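Local structure of uncharacterized protein (Methylibium petroleiphilum, 3PL0) at residues H70-T76 and R141-H147; L123-G128 and L241-Y245; L130-R135 and L211-Q215; E187-A193 and Q216-T222. The protein probably acts as an iron- and 2-oxoglutarate-dependent dioxygenase with a double-stranded beta-helix (cupin) fold, although its substrate is not established. One frame throughout, in Å; residues are numbered along the deposited sequence.

Contact 1. Residues H70-T76 and R141-H147; sequences HGCFMQT and RWYIEAH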
loop_
_atom_site.group_PDB
_atom_site.type_symbol
_atom_site.label_atom_id
_atom_site.label_comp_id
_atom_site.label_asym_id
_atom_site.label_seq_id
_atom_site.Cartn_x
_atom_site.Cartn_y
_atom_site.Cartn_z
ATOM N N HIS A 70 12.153 -0.677 -1.138
ATOM C CA HIS A 70 11.730 0.359 -0.188
ATOM C C HIS A 70 12.319 1.704 -0.588
ATOM O O HIS A 70 13.460 1.789 -1.076
ATOM C CB HIS A 70 12.166 -0.065 1.213
ATOM C CG HIS A 70 11.821 0.902 2.302
ATOM N ND1 HIS A 70 12.745 1.325 3.238
ATOM C CD2 HIS A 70 10.642 1.485 2.644
ATOM C CE1 HIS A 70 12.152 2.147 4.089
ATOM N NE2 HIS A 70 10.870 2.242 3.765
ATOM N N GLY A 71 11.535 2.762 -0.440
ATOM C CA GLY A 71 12.005 4.089 -0.773
ATOM C C GLY A 71 11.150 5.110 -0.079
ATOM O O GLY A 71 9.964 4.855 0.172
ATOM N N CYS A 72 11.741 6.272 0.214
ATOM C CA CYS A 72 11.034 7.279 1.002
ATOM C C CYS A 72 11.125 8.655 0.353
ATOM O O CYS A 72 12.078 8.971 -0.410
ATOM C CB CYS A 72 11.587 7.338 2.422
ATOM S SG CYS A 72 11.489 5.749 3.329
ATOM N N PHE A 73 10.136 9.474 0.693
ATOM C CA PHE A 73 9.946 10.738 0.075
ATOM C C PHE A 73 9.370 11.701 1.083
ATOM O O PHE A 73 8.852 11.285 2.127
ATOM C CB PHE A 73 8.979 10.598 -1.105
ATOM C CG PHE A 73 9.355 9.517 -2.064
ATOM C CD1 PHE A 73 9.027 8.184 -1.787
ATOM C CD2 PHE A 73 10.032 9.800 -3.236
ATOM C CE1 PHE A 73 9.389 7.173 -2.657
ATOM C CE2 PHE A 73 10.398 8.779 -4.115
ATOM C CZ PHE A 73 10.068 7.453 -3.816
HETATM N N MSE A 74 9.485 12.982 0.739
HETATM C CA MSE A 74 8.772 14.047 1.447
HETATM C C MSE A 74 8.015 14.886 0.431
HETATM O O MSE A 74 8.568 15.313 -0.616
HETATM C CB MSE A 74 9.707 14.924 2.300
HETATM C CG MSE A 74 8.991 15.874 3.294
HETATM SE SE MSE A 74 10.242 16.716 4.583
HETATM C CE MSE A 74 11.185 17.867 3.294
ATOM N N GLN A 75 6.747 15.094 0.744
ATOM C CA GLN A 75 5.878 15.887 -0.062
ATOM C C GLN A 75 5.582 17.141 0.712
ATOM O O GLN A 75 5.197 17.073 1.866
ATOM C CB GLN A 75 4.579 15.170 -0.329
ATOM C CG GLN A 75 3.610 15.996 -1.174
ATOM C CD GLN A 75 2.307 15.277 -1.477
ATOM O OE1 GLN A 75 1.982 14.300 -0.840
ATOM N NE2 GLN A 75 1.536 15.801 -2.441
ATOM N N THR A 76 5.783 18.278 0.060
ATOM C CA THR A 76 5.323 19.561 0.568
ATOM C C THR A 76 4.059 19.959 -0.189
ATOM O O THR A 76 3.989 19.867 -1.404
ATOM C CB THR A 76 6.435 20.628 0.426
ATOM O OG1 THR A 76 7.663 20.096 0.949
ATOM C CG2 THR A 76 6.072 21.943 1.158
ATOM N N ARG A 141 3.620 18.959 5.407
ATOM C CA ARG A 141 4.555 17.953 4.880
ATOM C C ARG A 141 4.084 16.546 5.180
ATOM O O ARG A 141 3.750 16.236 6.308
ATOM C CB ARG A 141 5.963 18.070 5.487
ATOM C CG ARG A 141 6.712 19.359 5.236
ATOM C CD ARG A 141 8.098 19.251 5.827
ATOM N NE ARG A 141 8.819 20.521 5.837
ATOM C CZ ARG A 141 9.523 21.019 4.814
ATOM N NH1 ARG A 141 9.612 20.361 3.652
ATOM N NH2 ARG A 141 10.141 22.196 4.956
ATOM N N TRP A 142 4.078 15.690 4.176
ATOM C CA TRP A 142 3.938 14.267 4.382
ATOM C C TRP A 142 5.286 13.552 4.266
ATOM O O TRP A 142 6.078 13.815 3.361
ATOM C CB TRP A 142 3.002 13.631 3.312
ATOM C CG TRP A 142 1.516 13.924 3.429
ATOM C CD1 TRP A 142 0.716 14.488 2.480
ATOM C CD2 TRP A 142 0.674 13.610 4.525
ATOM N NE1 TRP A 142 -0.578 14.554 2.926
ATOM C CE2 TRP A 142 -0.624 14.041 4.194
ATOM C CE3 TRP A 142 0.901 13.040 5.780
ATOM C CZ2 TRP A 142 -1.715 13.865 5.056
ATOM C CZ3 TRP A 142 -0.176 12.872 6.634
ATOM C CH2 TRP A 142 -1.461 13.285 6.268
ATOM N N TYR A 143 5.500 12.607 5.162
ATOM C CA TYR A 143 6.596 11.674 5.101
ATOM C C TYR A 143 6.032 10.359 4.606
ATOM O O TYR A 143 5.175 9.738 5.272
ATOM C CB TYR A 143 7.227 11.503 6.476
ATOM C CG TYR A 143 7.751 12.826 6.979
ATOM C CD1 TYR A 143 6.913 13.733 7.593
ATOM C CD2 TYR A 143 9.082 13.207 6.752
ATOM C CE1 TYR A 143 7.402 14.999 8.027
ATOM C CE2 TYR A 143 9.564 14.418 7.173
ATOM C CZ TYR A 143 8.716 15.315 7.801
ATOM O OH TYR A 143 9.185 16.524 8.221
ATOM N N ILE A 144 6.495 9.974 3.422
ATOM C CA ILE A 144 5.923 8.883 2.607
ATOM C C ILE A 144 6.933 7.747 2.519
ATOM O O ILE A 144 8.096 7.957 2.117
ATOM C CB ILE A 144 5.618 9.379 1.149
ATOM C CG1 ILE A 144 4.698 10.606 1.193
ATOM C CG2 ILE A 144 5.070 8.251 0.256
ATOM C CD1 ILE A 144 4.442 11.243 -0.166
ATOM N N GLU A 145 6.495 6.541 2.832
ATOM C CA GLU A 145 7.276 5.346 2.499
ATOM C C GLU A 145 6.565 4.542 1.394
ATOM O O GLU A 145 5.340 4.483 1.367
ATOM C CB GLU A 145 7.501 4.483 3.733
ATOM C CG GLU A 145 8.180 5.229 4.900
ATOM C CD GLU A 145 8.679 4.330 6.046
ATOM O OE1 GLU A 145 9.355 3.305 5.776
ATOM O OE2 GLU A 145 8.434 4.691 7.229
ATOM N N ALA A 146 7.343 3.996 0.464
ATOM C CA ALA A 146 6.806 3.186 -0.609
ATOM C C ALA A 146 7.340 1.767 -0.452
ATOM O O ALA A 146 8.549 1.581 -0.344
ATOM C CB ALA A 146 7.207 3.745 -1.926
ATOM N N HIS A 147 6.449 0.774 -0.470
ATOM C CA HIS A 147 6.853 -0.620 -0.370
ATOM C C HIS A 147 6.214 -1.443 -1.500
ATOM O O HIS A 147 5.091 -1.955 -1.346
ATOM C CB HIS A 147 6.349 -1.178 0.949
ATOM C CG HIS A 147 6.832 -0.463 2.160
ATOM N ND1 HIS A 147 7.915 -0.908 2.872
ATOM C CD2 HIS A 147 6.373 0.637 2.805
ATOM C CE1 HIS A 147 8.114 -0.105 3.905
ATOM N NE2 HIS A 147 7.194 0.841 3.883
#
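Gly71, Phe73 and Gln75 pair with Ala146, Ile144 and Trp142 through six backbone hydrogen bonds, in antiparallel strands whose axes lie 4.7 Å apart at 162°. The strands belong to the sheet of a double-stranded beta-helix. On the face that carries Cys72 and Glu145, Glu145 OE1 takes a 2.7 Å hydrogen bond from His70 NE2, on its anti lone pair and near the plane of the His70 ring. With its ring carbon CG trans to its own N (chi1 179°), His70 also sets CD2 over a face of the His147 ring, 3.2 Å from CE1. Cys72 SG packs on Glu145 CG at 3.7 Å. On the other face, Phe73 CE1 meets Ala146 CB at 4.1 Å. Gln75 OE1 sits at the Trp142 ring edge, 3.6 Å from CD1, while Gln75 NE2 bonds to Val125 O. A leucine in place of His70 would probably leave Glu145 OE1 without one of its two donors. The other donor is His90 ND1, so one carboxylate oxygen ties two imidazoles together.

Contact 2. Residues L123-G128 and L241-Y245; sequences LLVALG and LVLTY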
loop_
_atom_site.group_PDB
_atom_site.type_symbol
_atom_site.label_atom_id
_atom_site.label_comp_id
_atom_site.label_asym_id
_atom_site.label_seq_id
_atom_site.Cartn_x
_atom_site.Cartn_y
_atom_site.Cartn_z
ATOM N N LEU A 123 1.042 9.817 -8.908
ATOM C CA LEU A 123 0.447 8.942 -7.912
ATOM C C LEU A 123 0.701 9.475 -6.497
ATOM O O LEU A 123 -0.234 9.772 -5.785
ATOM C CB LEU A 123 1.016 7.533 -8.018
ATOM C CG LEU A 123 0.383 6.473 -7.081
ATOM C CD1 LEU A 123 -1.182 6.331 -7.336
ATOM C CD2 LEU A 123 1.102 5.162 -7.209
ATOM N N LEU A 124 1.965 9.576 -6.084
ATOM C CA LEU A 124 2.239 9.987 -4.714
ATOM C C LEU A 124 1.680 11.369 -4.366
ATOM O O LEU A 124 1.212 11.582 -3.258
ATOM C CB LEU A 124 3.720 9.931 -4.365
ATOM C CG LEU A 124 4.284 8.567 -3.998
ATOM C CD1 LEU A 124 4.067 7.489 -5.135
ATOM C CD2 LEU A 124 5.791 8.747 -3.626
ATOM N N VAL A 125 1.752 12.304 -5.301
ATOM C CA VAL A 125 1.312 13.667 -5.055
ATOM C C VAL A 125 -0.207 13.753 -4.897
ATOM O O VAL A 125 -0.695 14.379 -3.951
ATOM C CB VAL A 125 1.817 14.628 -6.159
ATOM C CG1 VAL A 125 1.085 16.014 -6.127
ATOM C CG2 VAL A 125 3.337 14.843 -6.008
ATOM N N ALA A 126 -0.942 13.146 -5.818
ATOM C CA ALA A 126 -2.411 13.238 -5.847
ATOM C C ALA A 126 -2.995 12.652 -4.578
ATOM O O ALA A 126 -3.928 13.231 -3.982
ATOM C CB ALA A 126 -3.007 12.514 -7.096
ATOM N N LEU A 127 -2.420 11.536 -4.149
ATOM C CA LEU A 127 -2.883 10.871 -2.931
ATOM C C LEU A 127 -2.545 11.709 -1.682
ATOM O O LEU A 127 -3.351 11.819 -0.757
ATOM C CB LEU A 127 -2.306 9.456 -2.803
ATOM C CG LEU A 127 -2.730 8.435 -3.870
ATOM C CD1 LEU A 127 -1.872 7.214 -3.675
ATOM C CD2 LEU A 127 -4.240 8.121 -3.738
ATOM N N GLY A 128 -1.370 12.313 -1.665
ATOM C CA GLY A 128 -1.006 13.254 -0.578
ATOM C C GLY A 128 -1.936 14.452 -0.484
ATOM O O GLY A 128 -2.295 14.890 0.626
ATOM N N LEU A 241 1.510 -2.404 -4.204
ATOM C CA LEU A 241 2.329 -1.281 -3.773
ATOM C C LEU A 241 1.691 -0.666 -2.563
ATOM O O LEU A 241 0.566 -0.187 -2.679
ATOM C CB LEU A 241 2.373 -0.226 -4.857
ATOM C CG LEU A 241 3.127 1.059 -4.504
ATOM C CD1 LEU A 241 4.623 0.809 -4.191
ATOM C CD2 LEU A 241 2.962 2.026 -5.667
ATOM N N VAL A 242 2.392 -0.635 -1.431
ATOM C CA VAL A 242 1.881 0.025 -0.231
ATOM C C VAL A 242 2.572 1.377 -0.046
ATOM O O VAL A 242 3.813 1.458 -0.035
ATOM C CB VAL A 242 2.069 -0.845 1.019
ATOM C CG1 VAL A 242 1.616 -0.079 2.315
ATOM C CG2 VAL A 242 1.308 -2.203 0.835
ATOM N N LEU A 243 1.782 2.436 0.062
ATOM C CA LEU A 243 2.301 3.789 0.291
ATOM C C LEU A 243 1.778 4.250 1.637
ATOM O O LEU A 243 0.561 4.142 1.916
ATOM C CB LEU A 243 1.855 4.760 -0.816
ATOM C CG LEU A 243 2.231 4.474 -2.286
ATOM C CD1 LEU A 243 1.505 5.416 -3.296
ATOM C CD2 LEU A 243 3.732 4.524 -2.481
ATOM N N THR A 244 2.659 4.728 2.509
ATOM C CA THR A 244 2.208 5.227 3.764
ATOM C C THR A 244 2.508 6.716 3.851
ATOM O O THR A 244 3.564 7.188 3.399
ATOM C CB THR A 244 2.842 4.486 4.947
ATOM O OG1 THR A 244 4.246 4.711 4.952
ATOM C CG2 THR A 244 2.554 3.007 4.871
ATOM N N TYR A 245 1.579 7.446 4.447
ATOM C CA TYR A 245 1.726 8.868 4.653
ATOM C C TYR A 245 1.643 9.168 6.145
ATOM O O TYR A 245 0.680 8.755 6.837
ATOM C CB TYR A 245 0.611 9.623 3.909
ATOM C CG TYR A 245 0.712 9.547 2.404
ATOM C CD1 TYR A 245 0.482 8.340 1.736
ATOM C CD2 TYR A 245 1.034 10.672 1.651
ATOM C CE1 TYR A 245 0.590 8.254 0.364
ATOM C CE2 TYR A 245 1.132 10.613 0.278
ATOM C CZ TYR A 245 0.928 9.390 -0.368
ATOM O OH TYR A 245 1.028 9.343 -1.733
#
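Tyr245 OH donates a 2.7 Å hydrogen bond to Leu124 O, the polar link between helix 123-128 and strand 241-245. The hydroxyl lies in the carbonyl plane, on a lone pair (C=O...O 113°). Tyr245 CG lies anti to its carbonyl carbon (chi1 -68°), which carries the hydroxyl to the helix. Leu124 O also accepts from Gly128 N, so two donors satisfy this buried oxygen. The Tyr245 ring runs close to the helix, CE2 3.5 Å from Gly128 CA, leaving little space for a side chain there. The contact joins helix 118-134 to the sheet of the double-stranded beta-helix, where strand 237-246 runs between strands 141-152 and 172-181. Among apolar contacts, CD1 of Leu124 and of Leu127 each stand 3.8 Å from Leu243 CD1, and both side chains cross that of Leu243 at about a right angle. The Leu123 side chain crosses Leu243 obliquely, and its CD2 meets Leu241 CD2 tip to tip at 4.0 Å. Leu127 CB lies 4.0 Å from Tyr245 CZ. Trp142 and Phe131 meet the Tyr245 ring edge to face.

Contact 3. Residues L130-R135 and L211-Q215; sequences LFAKLR and LLDDQ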
loop_
_atom_site.group_PDB
_atom_site.type_symbol
_atom_site.label_atom_id
_atom_site.label_comp_id
_atom_site.label_asym_id
_atom_site.label_seq_id
_atom_site.Cartn_x
_atom_site.Cartn_y
_atom_site.Cartn_z
ATOM N N LEU A 130 -5.021 14.607 -1.595
ATOM C CA LEU A 130 -6.327 14.086 -1.138
ATOM C C LEU A 130 -6.336 13.873 0.376
ATOM O O LEU A 130 -7.192 14.416 1.105
ATOM C CB LEU A 130 -6.623 12.808 -1.880
ATOM C CG LEU A 130 -7.976 12.118 -1.609
ATOM C CD1 LEU A 130 -8.324 11.130 -2.714
ATOM C CD2 LEU A 130 -7.914 11.353 -0.303
ATOM N N PHE A 131 -5.334 13.143 0.859
ATOM C CA PHE A 131 -5.231 12.854 2.290
ATOM C C PHE A 131 -5.125 14.131 3.166
ATOM O O PHE A 131 -5.733 14.203 4.221
ATOM C CB PHE A 131 -4.051 11.928 2.555
ATOM C CG PHE A 131 -4.236 10.501 2.068
ATOM C CD1 PHE A 131 -5.456 9.838 2.197
ATOM C CD2 PHE A 131 -3.179 9.803 1.569
ATOM C CE1 PHE A 131 -5.608 8.540 1.793
ATOM C CE2 PHE A 131 -3.329 8.515 1.152
ATOM C CZ PHE A 131 -4.535 7.865 1.271
ATOM N N ALA A 132 -4.389 15.135 2.711
ATOM C CA ALA A 132 -4.285 16.413 3.445
ATOM C C ALA A 132 -5.604 17.154 3.566
ATOM O O ALA A 132 -5.759 17.960 4.494
ATOM C CB ALA A 132 -3.243 17.338 2.780
ATOM N N LYS A 133 -6.548 16.906 2.657
ATOM C CA LYS A 133 -7.884 17.482 2.775
ATOM C C LYS A 133 -8.669 16.885 3.917
ATOM O O LYS A 133 -9.568 17.539 4.417
ATOM C CB LYS A 133 -8.702 17.357 1.488
ATOM C CG LYS A 133 -8.169 18.134 0.300
ATOM C CD LYS A 133 -8.453 19.646 0.417
ATOM N N LEU A 134 -8.333 15.678 4.372
ATOM C CA LEU A 134 -9.068 15.082 5.499
ATOM C C LEU A 134 -8.443 15.493 6.800
ATOM O O LEU A 134 -9.150 15.837 7.750
ATOM C CB LEU A 134 -9.012 13.575 5.467
ATOM C CG LEU A 134 -10.037 12.889 4.627
ATOM C CD1 LEU A 134 -9.541 11.469 4.343
ATOM C CD2 LEU A 134 -11.367 12.923 5.360
ATOM N N ARG A 135 -7.118 15.356 6.856
ATOM C CA ARG A 135 -6.344 15.733 8.029
ATOM C C ARG A 135 -5.022 16.352 7.576
ATOM O O ARG A 135 -4.078 15.645 7.234
ATOM C CB ARG A 135 -6.084 14.498 8.896
ATOM C CG ARG A 135 -5.887 14.754 10.360
ATOM C CD ARG A 135 -6.288 13.534 11.176
ATOM N NE ARG A 135 -5.503 12.348 10.842
ATOM C CZ ARG A 135 -6.000 11.153 10.481
ATOM N NH1 ARG A 135 -7.304 10.956 10.409
ATOM N NH2 ARG A 135 -5.188 10.125 10.213
ATOM N N LEU A 211 -7.742 3.216 -0.356
ATOM C CA LEU A 211 -7.356 4.323 0.517
ATOM C C LEU A 211 -7.839 4.029 1.926
ATOM O O LEU A 211 -9.002 3.615 2.101
ATOM C CB LEU A 211 -7.946 5.649 0.025
ATOM C CG LEU A 211 -7.570 6.046 -1.432
ATOM C CD1 LEU A 211 -8.149 7.394 -1.858
ATOM C CD2 LEU A 211 -6.010 5.993 -1.669
ATOM N N LEU A 212 -6.959 4.194 2.922
ATOM C CA LEU A 212 -7.256 3.887 4.331
ATOM C C LEU A 212 -6.864 5.069 5.251
ATOM O O LEU A 212 -5.795 5.644 5.129
ATOM C CB LEU A 212 -6.441 2.669 4.812
ATOM C CG LEU A 212 -6.590 1.343 4.063
ATOM C CD1 LEU A 212 -5.442 0.380 4.427
ATOM C CD2 LEU A 212 -7.959 0.681 4.362
ATOM N N ASP A 213 -7.747 5.421 6.168
ATOM C CA ASP A 213 -7.411 6.307 7.276
ATOM C C ASP A 213 -6.917 5.387 8.360
ATOM O O ASP A 213 -7.684 4.685 9.069
ATOM C CB ASP A 213 -8.630 7.080 7.720
ATOM C CG ASP A 213 -8.368 7.975 8.917
ATOM O OD1 ASP A 213 -7.325 7.858 9.605
ATOM O OD2 ASP A 213 -9.259 8.793 9.174
ATOM N N ASP A 214 -5.613 5.391 8.503
ATOM C CA ASP A 214 -4.944 4.446 9.388
ATOM C C ASP A 214 -5.281 4.622 10.867
ATOM O O ASP A 214 -4.962 3.769 11.679
ATOM C CB ASP A 214 -3.437 4.553 9.197
ATOM C CG ASP A 214 -2.715 3.353 9.702
ATOM O OD1 ASP A 214 -3.020 2.223 9.219
ATOM O OD2 ASP A 214 -1.871 3.527 10.604
ATOM N N GLN A 215 -5.915 5.734 11.216
ATOM C CA GLN A 215 -6.374 5.950 12.604
ATOM C C GLN A 215 -7.822 5.482 12.832
ATOM O O GLN A 215 -8.307 5.528 13.940
ATOM C CB GLN A 215 -6.215 7.444 12.986
ATOM C CG GLN A 215 -4.724 7.898 12.973
ATOM C CD GLN A 215 -4.525 9.361 13.388
ATOM O OE1 GLN A 215 -5.471 10.076 13.716
ATOM N NE2 GLN A 215 -3.290 9.801 13.353
#
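Arg135 grips the Asp213 carboxylate end-on, with NH1 to OD2 and NH2 to OD1, in a salt bridge. Arg135 NH1 is 3.2 Å from Asp213 OD2, reached on its syn side. Asp213 OD1 is approached by NH2 from above the carboxylate plane. The oxygens lie near the guanidinium plane, yet the two flat groups are turned 41° apart, and the bonds are long. Gln215 lays its amide flat on one guanidinium face, the planes only 8° apart, with OE1 3.5 Å from Arg135 CZ. Asp213 itself is positioned by an Asx turn: OD1 takes a 3.0 Å hydrogen bond from Gln215 N, on the face opposite Arg135 NH2. A methionine in place of Arg135 would probably leave the Asp213 carboxylate without its charge partner and the Gln215 amide without its stacking surface.

The contact joins the end of helix 118-134 to strand 209-213 of the double-stranded beta-helix. Deeper in, Leu211 fills the junction with its two methyl branches. Its CD1 meets Leu130 CD1 tip to tip at 3.8 Å, and its CD2 touches Phe131 CZ at 3.8 Å. Phe131 CG points away from its own carbonyl carbon (chi1 -71°), which carries the ring over to the strand. Phe172 stacks on that ring, and Tyr245 meets it edge to face. Beyond Asp213, Asp214 turns its carboxylate to Asp168 N and Val170 N.

Contact 4. Residues E187-A193 and Q216-T222; sequences ETRVFDA and QVIHEST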
loop_
_atom_site.group_PDB
_atom_site.type_symbol
_atom_site.label_atom_id
_atom_site.label_comp_id
_atom_site.label_asym_id
_atom_site.label_seq_id
_atom_site.Cartn_x
_atom_site.Cartn_y
_atom_site.Cartn_z
ATOM N N GLU A 187 -7.853 -11.997 -0.590
ATOM C CA GLU A 187 -9.004 -11.161 -0.414
ATOM C C GLU A 187 -8.654 -10.132 0.632
ATOM O O GLU A 187 -8.091 -10.476 1.657
ATOM C CB GLU A 187 -10.134 -12.030 0.117
ATOM C CG GLU A 187 -11.382 -11.303 0.419
ATOM C CD GLU A 187 -12.443 -12.261 0.915
ATOM O OE1 GLU A 187 -12.335 -12.746 2.082
ATOM O OE2 GLU A 187 -13.373 -12.516 0.102
ATOM N N THR A 188 -8.997 -8.882 0.401
ATOM C CA THR A 188 -8.776 -7.813 1.382
ATOM C C THR A 188 -9.942 -7.782 2.345
ATOM O O THR A 188 -11.097 -7.956 1.935
ATOM C CB THR A 188 -8.743 -6.430 0.700
ATOM O OG1 THR A 188 -7.759 -6.459 -0.339
ATOM C CG2 THR A 188 -8.421 -5.284 1.706
ATOM N N ARG A 189 -9.654 -7.536 3.609
ATOM C CA ARG A 189 -10.689 -7.106 4.559
ATOM C C ARG A 189 -10.326 -5.781 5.230
ATOM O O ARG A 189 -9.154 -5.565 5.596
ATOM C CB ARG A 189 -10.866 -8.151 5.639
ATOM C CG ARG A 189 -11.598 -9.384 5.192
ATOM C CD ARG A 189 -10.693 -10.464 4.689
ATOM N NE ARG A 189 -11.371 -11.753 4.554
ATOM C CZ ARG A 189 -11.487 -12.624 5.546
ATOM N NH1 ARG A 189 -10.955 -12.360 6.731
ATOM N NH2 ARG A 189 -12.100 -13.776 5.364
ATOM N N VAL A 190 -11.333 -4.913 5.400
ATOM C CA VAL A 190 -11.195 -3.641 6.113
ATOM C C VAL A 190 -12.235 -3.631 7.226
ATOM O O VAL A 190 -13.388 -4.008 6.979
ATOM C CB VAL A 190 -11.398 -2.480 5.169
ATOM C CG1 VAL A 190 -11.203 -1.123 5.938
ATOM C CG2 VAL A 190 -10.384 -2.585 4.056
ATOM N N PHE A 191 -11.812 -3.304 8.456
ATOM C CA PHE A 191 -12.728 -3.223 9.566
ATOM C C PHE A 191 -12.666 -1.850 10.213
ATOM O O PHE A 191 -11.598 -1.285 10.359
ATOM C CB PHE A 191 -12.348 -4.247 10.633
ATOM C CG PHE A 191 -12.348 -5.657 10.155
ATOM C CD1 PHE A 191 -13.494 -6.420 10.227
ATOM C CD2 PHE A 191 -11.182 -6.228 9.679
ATOM C CE1 PHE A 191 -13.503 -7.743 9.792
ATOM C CE2 PHE A 191 -11.162 -7.555 9.226
ATOM C CZ PHE A 191 -12.335 -8.316 9.288
ATOM N N ASP A 192 -13.801 -1.366 10.665
ATOM C CA ASP A 192 -13.869 -0.263 11.620
ATOM C C ASP A 192 -12.986 -0.557 12.837
ATOM O O ASP A 192 -13.088 -1.606 13.425
ATOM C CB ASP A 192 -15.304 -0.151 12.134
ATOM C CG ASP A 192 -15.540 1.114 12.973
ATOM O OD1 ASP A 192 -14.571 1.827 13.263
ATOM O OD2 ASP A 192 -16.700 1.364 13.352
ATOM N N ALA A 193 -12.109 0.352 13.213
ATOM C CA ALA A 193 -11.205 0.048 14.310
ATOM C C ALA A 193 -11.939 0.129 15.603
ATOM O O ALA A 193 -11.441 -0.403 16.561
ATOM C CB ALA A 193 -10.037 0.977 14.346
ATOM N N GLN A 216 -8.514 5.050 11.786
ATOM C CA GLN A 216 -9.938 4.706 11.908
ATOM C C GLN A 216 -10.295 3.288 11.499
ATOM O O GLN A 216 -11.333 2.789 11.883
ATOM C CB GLN A 216 -10.729 5.657 11.046
ATOM C CG GLN A 216 -10.772 7.063 11.618
ATOM C CD GLN A 216 -11.468 7.097 12.962
ATOM O OE1 GLN A 216 -12.554 6.535 13.116
ATOM N NE2 GLN A 216 -10.839 7.735 13.950
ATOM N N VAL A 217 -9.451 2.645 10.697
ATOM C CA VAL A 217 -9.712 1.297 10.219
ATOM C C VAL A 217 -8.443 0.458 10.401
ATOM O O VAL A 217 -7.317 0.995 10.606
ATOM C CB VAL A 217 -10.166 1.293 8.744
ATOM C CG1 VAL A 217 -11.467 2.087 8.582
ATOM C CG2 VAL A 217 -9.051 1.860 7.850
ATOM N N ILE A 218 -8.669 -0.851 10.428
ATOM C CA ILE A 218 -7.608 -1.846 10.353
ATOM C C ILE A 218 -7.878 -2.751 9.146
ATOM O O ILE A 218 -8.987 -2.788 8.611
ATOM C CB ILE A 218 -7.436 -2.649 11.655
ATOM C CG1 ILE A 218 -8.722 -3.429 12.022
ATOM C CG2 ILE A 218 -6.946 -1.708 12.834
ATOM C CD1 ILE A 218 -8.560 -4.293 13.257
ATOM N N HIS A 219 -6.853 -3.449 8.674
ATOM C CA HIS A 219 -7.026 -4.205 7.450
ATOM C C HIS A 219 -6.097 -5.412 7.409
ATOM O O HIS A 219 -5.251 -5.616 8.308
ATOM C CB HIS A 219 -6.836 -3.277 6.247
ATOM C CG HIS A 219 -5.426 -2.798 6.087
ATOM N ND1 HIS A 219 -4.543 -3.349 5.172
ATOM C CD2 HIS A 219 -4.725 -1.860 6.770
ATOM C CE1 HIS A 219 -3.364 -2.756 5.292
ATOM N NE2 HIS A 219 -3.453 -1.836 6.243
ATOM N N GLU A 220 -6.281 -6.241 6.392
ATOM C CA GLU A 220 -5.565 -7.513 6.285
ATOM C C GLU A 220 -5.834 -8.032 4.919
ATOM O O GLU A 220 -6.697 -7.505 4.201
ATOM C CB GLU A 220 -6.037 -8.517 7.370
ATOM C CG GLU A 220 -7.490 -8.972 7.187
ATOM C CD GLU A 220 -7.984 -9.918 8.230
ATOM O OE1 GLU A 220 -7.533 -9.857 9.392
ATOM O OE2 GLU A 220 -8.931 -10.661 7.904
ATOM N N SER A 221 -5.122 -9.082 4.517
ATOM C CA SER A 221 -5.549 -9.808 3.347
ATOM C C SER A 221 -5.344 -11.273 3.584
ATOM O O SER A 221 -4.420 -11.665 4.292
ATOM C CB SER A 221 -4.843 -9.363 2.083
ATOM O OG SER A 221 -3.499 -9.659 2.171
ATOM N N THR A 222 -6.185 -12.086 2.960
ATOM C CA THR A 222 -6.118 -13.514 3.156
ATOM C C THR A 222 -4.978 -14.156 2.374
ATOM O O THR A 222 -4.552 -13.637 1.369
ATOM C CB THR A 222 -7.422 -14.169 2.777
ATOM O OG1 THR A 222 -7.608 -14.063 1.368
ATOM C CG2 THR A 222 -8.585 -13.499 3.596
#
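Val190 and Val217 form part of the close-packed side of this antiparallel pair, with Val190 CG1 3.8 Å from Val217 CB. Both press on Leu212 of strand 209-213, as does His219. Six backbone hydrogen bonds join the segments, among them Phe191 N to Ile218 O at 2.9 Å. A seventh bond uses a side chain: Glu187 N donates to Thr222 OG1 at 2.9 Å. The His219 ring leads away from strand 188-192, because its CG lies between the backbone N and the carbonyl carbon (chi1 68°). There His219 NE2 hydrogen-bonds to Asp168 OD1, and the ring meets that of His166. The three residues fit the His-X-Asp...His iron-binding motif of 2OG-Fe dioxygenases.

The opposite face carries Arg189, Phe191, Ile218 and Glu220, all partly exposed. Its apolar contact is slight: Phe191 CB lies 4.0 Å from Ile218 CG1. Charge dominates here. Arg189 NE makes a straight 2.8 Å bond to Glu187 OE1 (169°), and Arg189 NH1 reaches Glu220 OE2 at 2.9 Å. Both carboxylates come in at the guanidinium edge, while Thr222 CG2 lies over one face, offset toward the rim, 3.4 Å from Arg189 NE. Phe191 turns a ring edge to Glu220 OE2. Glu187 OE2 also pairs with Arg200. One arginine thus bridges acids from both segments, which is likely to offset their negative charge and fix the guanidinium in its plane.

How the contacts relate
Contacts 1 and 2 have centres about 8 Å apart and share the pairing of strands 141-152 and 237-246. His147 N lies 2.8 Å from Val242 O, a probable hydrogen bond, and Trp142 NE1 lies 2.9 Å from Gly128 O. Contacts 2 and 3 both use helix 118-134, and Leu127 CD2 touches Leu211 CD2 at 3.5 Å between them. Contact 3 meets contact 4 through Leu212, whose CD1 is 3.3 Å from His219 CD2. This brings contact 4 to the probable iron site of His166, Asp168 and His219, which Asp214 of contact 3 also borders by binding Asp168 N. Contact 1 is remote from contact 4, their centres about 23 Å apart.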